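Long-range contacts in dioxygenase (Pseudomonas brassicacearum, PDB 5V2D), which probably uses a histidine-bound iron to cleave the central double bond of lignin-derived stilbenes with molecular oxygen: residues 235-240 against 253-258; 122-127 against 267-272. One frame throughout, in Å; residues are numbered along the deposited sequence.

Contact 1 (235-240 against 253-258); sequences AAMVHD and IPLTVD. With FE (Fe (III) ion), chain E.
A short antiparallel backbone pairing joins Ala236 and Met237, in the loop that carries an iron ligand, to the run Ile253 to Thr256, on and just before strand 255-257. Met237 is bonded through both backbone groups: its N donates to Leu255 O at 3.0 Å with an N-H...O angle of 151°, and its O accepts from Ile253 N. At the other end the Val257 N to Ala235 O bond is weak, 3.3 Å, and a water donates to both Ala235 O and Val257 O. The Met237-Leu255 and Val257-Ala235 bonds frame a single beta bridge, Ala236 to Thr256, a non-hydrogen-bonded antiparallel pair, and Pro254 centres an inverse gamma turn. Two residues past Met237, His239 NE2 binds iron at 2.1 Å; with His188, His304 and His495 it forms the four-histidine site of the seven-bladed beta-propeller characteristic of carotenoid-cleavage oxygenases, while Glu156 accepts a bond from His239 ND1. The Met237 side chain, extended to SD and bent at chi3 (-81°), runs alongside Ile253 and Leu255, its SD 3.8 Å from Ile253 CD1 and equally far from Leu255 CD1. An alanine here would probably open a gap beside both CD1 methyls. Ile253 CD1 also meets His239 CB at 4.1 Å.

Contact 2 (122-127 against 267-272); sequences VYRNAF and PHFQWQ
Arg124 and His268, each with 74 Å² buried by the other segment, carry this contact, and Phe269 follows with 36 Å². His268 ND1 donates to the backbone Arg124 O at 2.9 Å, with an N-H...O angle of 152°; the acceptor lies somewhat out of the imidazole plane. CG of His268 is anti to the backbone N, which carries the ring across to the arginine. Arg124 occupies the third position of a type II beta turn, closed by Asn125 N to Val122 O, and its side chain bends at chi3 (58°) to bring the guanidinium over one face of the imidazole. The two planes are 32° apart, so the overlap is inclined and offset, with NH2 of Arg124 3.8 Å from NE2 of His268. Phe269 meets the same guanidinium differently: Arg124 NH1 reaches its ring edge, 3.8 Å from CZ. Arg124 NH1 donates to the hydroxyl of Tyr203, and Glu204 bonds His268 NE2, so both polar ends are tied to the end of strand 198-203 and the residue after it. With ND1 donating and NE2 meeting that carboxylate, the imidazole is probably doubly protonated. A water joins the backbones, donating to Tyr123 O at 2.7 Å and accepting from His268 N. Around these side chains, His268 packs on Met262 of helix 259-263, His268 and Phe269 touch Val257 of strand 255-257, and the ring of Phe330 meets Phe269 edge-to-face.

From the N terminus the chain first reaches 122-127, in the loop between helix 107-115 and strand 143-147; contact 2 closes only when 267-272 returns to it about 140 residues later. Within that long excursion the chain builds strands 198-203 and 224-231, then passes through 235-240, and contact 1 closes a much shorter loop holding strands 242-243 and 247-252. The two are therefore nested rather than crossed, their centres 11 Å apart. Strands 255-257 and 269-271, linked through helix 259-263, pair antiparallel, with a probable hydrogen bond from Gln270 N to Thr256 O at 3.0 Å. Through this two-stranded sheet the iron-ligand loop is connected to the early 122-127 turn.

Contact 1 (235-240 against 253-258)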
# COMPACT_ATOMS: atom_id res chain seq x y z
N ALA A 235 -9.06 19.15 5.50
CA ALA A 235 -7.90 18.28 5.29
C ALA A 235 -8.20 16.89 5.81
O ALA A 235 -8.45 16.68 7.00
CB ALA A 235 -6.64 18.83 5.95
N ALA A 236 -8.12 15.90 4.90
CA ALA A 236 -8.36 14.54 5.26
C ALA A 236 -7.44 13.60 4.53
O ALA A 236 -6.94 13.94 3.42
CB ALA A 236 -9.81 14.18 4.92
N MET A 237 -7.33 12.39 5.06
CA MET A 237 -6.46 11.36 4.41
C MET A 237 -7.04 10.99 3.05
O MET A 237 -8.22 10.61 2.94
CB MET A 237 -6.35 10.11 5.24
CG MET A 237 -5.40 9.06 4.62
SD MET A 237 -5.33 7.49 5.54
CE MET A 237 -4.19 8.05 6.76
N VAL A 238 -6.21 11.07 2.02
CA VAL A 238 -6.53 10.49 0.71
C VAL A 238 -5.42 9.49 0.42
O VAL A 238 -4.31 9.86 -0.14
CB VAL A 238 -6.64 11.52 -0.40
CG1 VAL A 238 -7.17 10.86 -1.67
CG2 VAL A 238 -7.62 12.62 -0.02
N HIS A 239 -5.68 8.24 0.80
CA HIS A 239 -4.61 7.23 0.73
C HIS A 239 -4.41 6.73 -0.71
O HIS A 239 -3.29 6.65 -1.22
CB HIS A 239 -4.82 6.10 1.75
CG HIS A 239 -3.74 5.05 1.70
ND1 HIS A 239 -2.42 5.34 1.99
CD2 HIS A 239 -3.77 3.77 1.25
CE1 HIS A 239 -1.70 4.25 1.84
NE2 HIS A 239 -2.48 3.30 1.37
N ASP A 240 -5.52 6.29 -1.33
CA ASP A 240 -5.52 5.71 -2.66
C ASP A 240 -6.45 6.56 -3.50
O ASP A 240 -7.12 7.43 -2.99
CB ASP A 240 -5.95 4.24 -2.54
CG ASP A 240 -5.51 3.35 -3.72
OD1 ASP A 240 -5.14 3.90 -4.80
OD2 ASP A 240 -5.61 2.09 -3.57
N ILE A 253 -11.07 9.88 3.23
CA ILE A 253 -11.35 9.06 4.39
C ILE A 253 -11.63 10.01 5.59
O ILE A 253 -10.97 11.05 5.70
CB ILE A 253 -10.12 8.19 4.68
CG1 ILE A 253 -9.88 7.22 3.50
CG2 ILE A 253 -10.28 7.40 5.97
CD1 ILE A 253 -8.47 6.61 3.50
N PRO A 254 -12.61 9.67 6.46
CA PRO A 254 -12.92 10.57 7.58
C PRO A 254 -11.88 10.60 8.71
O PRO A 254 -12.25 10.54 9.90
CB PRO A 254 -14.27 10.02 8.16
CG PRO A 254 -14.73 9.00 7.24
CD PRO A 254 -13.60 8.59 6.32
N LEU A 255 -10.62 10.74 8.35
CA LEU A 255 -9.51 10.92 9.24
C LEU A 255 -9.02 12.34 8.98
O LEU A 255 -8.45 12.60 7.88
CB LEU A 255 -8.39 9.96 8.86
CG LEU A 255 -8.54 8.55 9.32
CD1 LEU A 255 -7.50 7.65 8.71
CD2 LEU A 255 -8.49 8.43 10.85
N THR A 256 -9.20 13.26 9.95
CA THR A 256 -8.88 14.68 9.74
C THR A 256 -7.66 15.13 10.46
O THR A 256 -7.24 14.53 11.44
CB THR A 256 -10.07 15.61 10.16
OG1 THR A 256 -10.47 15.32 11.51
CG2 THR A 256 -11.24 15.31 9.29
N VAL A 257 -7.09 16.23 9.98
CA VAL A 257 -5.82 16.70 10.51
C VAL A 257 -6.06 17.96 11.34
O VAL A 257 -6.80 18.80 10.95
CB VAL A 257 -4.90 17.08 9.37
CG1 VAL A 257 -3.53 17.50 9.87
CG2 VAL A 257 -4.75 15.92 8.44
N ASP A 258 -5.36 18.08 12.47
CA ASP A 258 -5.32 19.31 13.27
C ASP A 258 -3.87 19.63 13.70
O ASP A 258 -3.28 18.94 14.53
CB ASP A 258 -6.21 19.14 14.51
CG ASP A 258 -6.39 20.46 15.30
OD1 ASP A 258 -7.47 20.98 15.32
OD2 ASP A 258 -5.44 21.01 15.88
FE FE E . -1.86 1.51 0.54
O HOH W 1 -9.08 18.50 8.74
O HOH W 2 -1.28 0.96 2.44

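Contact 2 (122-127 against 267-272)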
# COMPACT_ATOMS: atom_id res chain seq x y z
N VAL A 122 6.41 10.58 16.93
CA VAL A 122 5.09 10.16 16.58
C VAL A 122 4.94 10.18 15.08
O VAL A 122 5.43 11.12 14.41
CB VAL A 122 4.04 11.10 17.26
CG1 VAL A 122 2.64 10.85 16.73
CG2 VAL A 122 4.04 10.89 18.81
N TYR A 123 4.25 9.17 14.54
CA TYR A 123 3.98 9.03 13.10
C TYR A 123 3.50 10.34 12.50
O TYR A 123 2.48 10.90 12.95
CB TYR A 123 2.97 7.91 12.83
CG TYR A 123 2.57 7.70 11.41
CD1 TYR A 123 1.35 8.14 10.95
CD2 TYR A 123 3.45 7.07 10.46
CE1 TYR A 123 0.96 7.94 9.59
CE2 TYR A 123 3.03 6.86 9.14
CZ TYR A 123 1.80 7.29 8.71
OH TYR A 123 1.35 7.21 7.39
N ARG A 124 4.23 10.82 11.50
CA ARG A 124 3.86 12.00 10.69
C ARG A 124 3.68 13.24 11.59
O ARG A 124 2.86 14.13 11.32
CB ARG A 124 2.63 11.74 9.82
CG ARG A 124 2.90 10.77 8.64
CD ARG A 124 1.86 10.86 7.53
NE ARG A 124 1.77 12.21 6.97
CZ ARG A 124 0.95 12.59 5.97
NH1 ARG A 124 0.07 11.73 5.53
NH2 ARG A 124 1.00 13.86 5.45
N ASN A 125 4.42 13.27 12.71
CA ASN A 125 4.38 14.43 13.57
C ASN A 125 5.83 14.82 13.91
O ASN A 125 6.41 14.41 14.95
CB ASN A 125 3.50 14.17 14.81
CG ASN A 125 3.38 15.42 15.70
OD1 ASN A 125 4.06 16.42 15.40
ND2 ASN A 125 2.57 15.38 16.78
N ALA A 126 6.37 15.62 13.02
CA ALA A 126 7.79 16.03 13.19
C ALA A 126 8.01 16.95 14.40
O ALA A 126 9.12 17.04 14.90
CB ALA A 126 8.29 16.71 11.91
N PHE A 127 6.96 17.56 14.94
CA PHE A 127 7.14 18.30 16.21
C PHE A 127 7.60 17.43 17.34
O PHE A 127 8.07 17.98 18.30
CB PHE A 127 5.84 19.06 16.64
CG PHE A 127 5.33 19.99 15.58
CD1 PHE A 127 6.04 21.19 15.31
CD2 PHE A 127 4.19 19.69 14.81
CE1 PHE A 127 5.59 22.08 14.32
CE2 PHE A 127 3.78 20.57 13.80
CZ PHE A 127 4.46 21.77 13.58
N PRO A 267 -1.68 12.82 17.66
CA PRO A 267 -1.63 12.17 16.35
C PRO A 267 -1.90 13.09 15.18
O PRO A 267 -2.65 14.06 15.29
CB PRO A 267 -2.69 11.08 16.46
CG PRO A 267 -3.02 10.95 17.95
CD PRO A 267 -2.87 12.36 18.44
N HIS A 268 -1.32 12.76 14.02
CA HIS A 268 -1.54 13.55 12.79
C HIS A 268 -3.01 13.53 12.37
O HIS A 268 -3.54 14.55 12.00
CB HIS A 268 -0.68 13.01 11.68
CG HIS A 268 -0.70 13.82 10.41
ND1 HIS A 268 0.36 14.61 10.03
CD2 HIS A 268 -1.61 13.87 9.41
CE1 HIS A 268 0.07 15.15 8.86
NE2 HIS A 268 -1.13 14.76 8.48
N PHE A 269 -3.65 12.38 12.46
CA PHE A 269 -5.05 12.21 12.07
C PHE A 269 -5.92 11.80 13.28
O PHE A 269 -5.44 11.14 14.20
CB PHE A 269 -5.19 11.04 11.07
CG PHE A 269 -4.53 11.28 9.74
CD1 PHE A 269 -5.10 12.16 8.84
CD2 PHE A 269 -3.36 10.65 9.41
CE1 PHE A 269 -4.50 12.37 7.59
CE2 PHE A 269 -2.74 10.86 8.18
CZ PHE A 269 -3.31 11.74 7.29
N GLN A 270 -7.20 12.10 13.15
CA GLN A 270 -8.22 11.68 14.11
C GLN A 270 -9.50 11.24 13.41
O GLN A 270 -10.05 11.97 12.59
CB GLN A 270 -8.53 12.90 15.01
CG GLN A 270 -9.46 12.57 16.18
CD GLN A 270 -9.80 13.79 17.01
OE1 GLN A 270 -10.61 14.63 16.59
NE2 GLN A 270 -9.17 13.90 18.12
N TRP A 271 -10.00 10.09 13.75
CA TRP A 271 -11.27 9.60 13.18
C TRP A 271 -12.45 10.44 13.62
O TRP A 271 -12.51 10.81 14.79
CB TRP A 271 -11.48 8.18 13.62
CG TRP A 271 -12.70 7.54 13.06
CD1 TRP A 271 -13.87 7.29 13.72
CD2 TRP A 271 -12.85 7.04 11.76
NE1 TRP A 271 -14.74 6.69 12.89
CE2 TRP A 271 -14.14 6.51 11.67
CE3 TRP A 271 -11.98 6.96 10.63
CZ2 TRP A 271 -14.63 5.89 10.51
CZ3 TRP A 271 -12.49 6.35 9.47
CH2 TRP A 271 -13.79 5.85 9.42
N GLN A 272 -13.32 10.76 12.67
CA GLN A 272 -14.54 11.54 12.87
C GLN A 272 -15.69 10.60 12.51
O GLN A 272 -15.89 10.28 11.38
CB GLN A 272 -14.56 12.75 11.98
CG GLN A 272 -13.31 13.63 12.10
CD GLN A 272 -13.02 14.08 13.53
OE1 GLN A 272 -13.91 14.45 14.17
NE2 GLN A 272 -11.80 14.00 14.01
O HOH W 3 0.09 10.33 13.99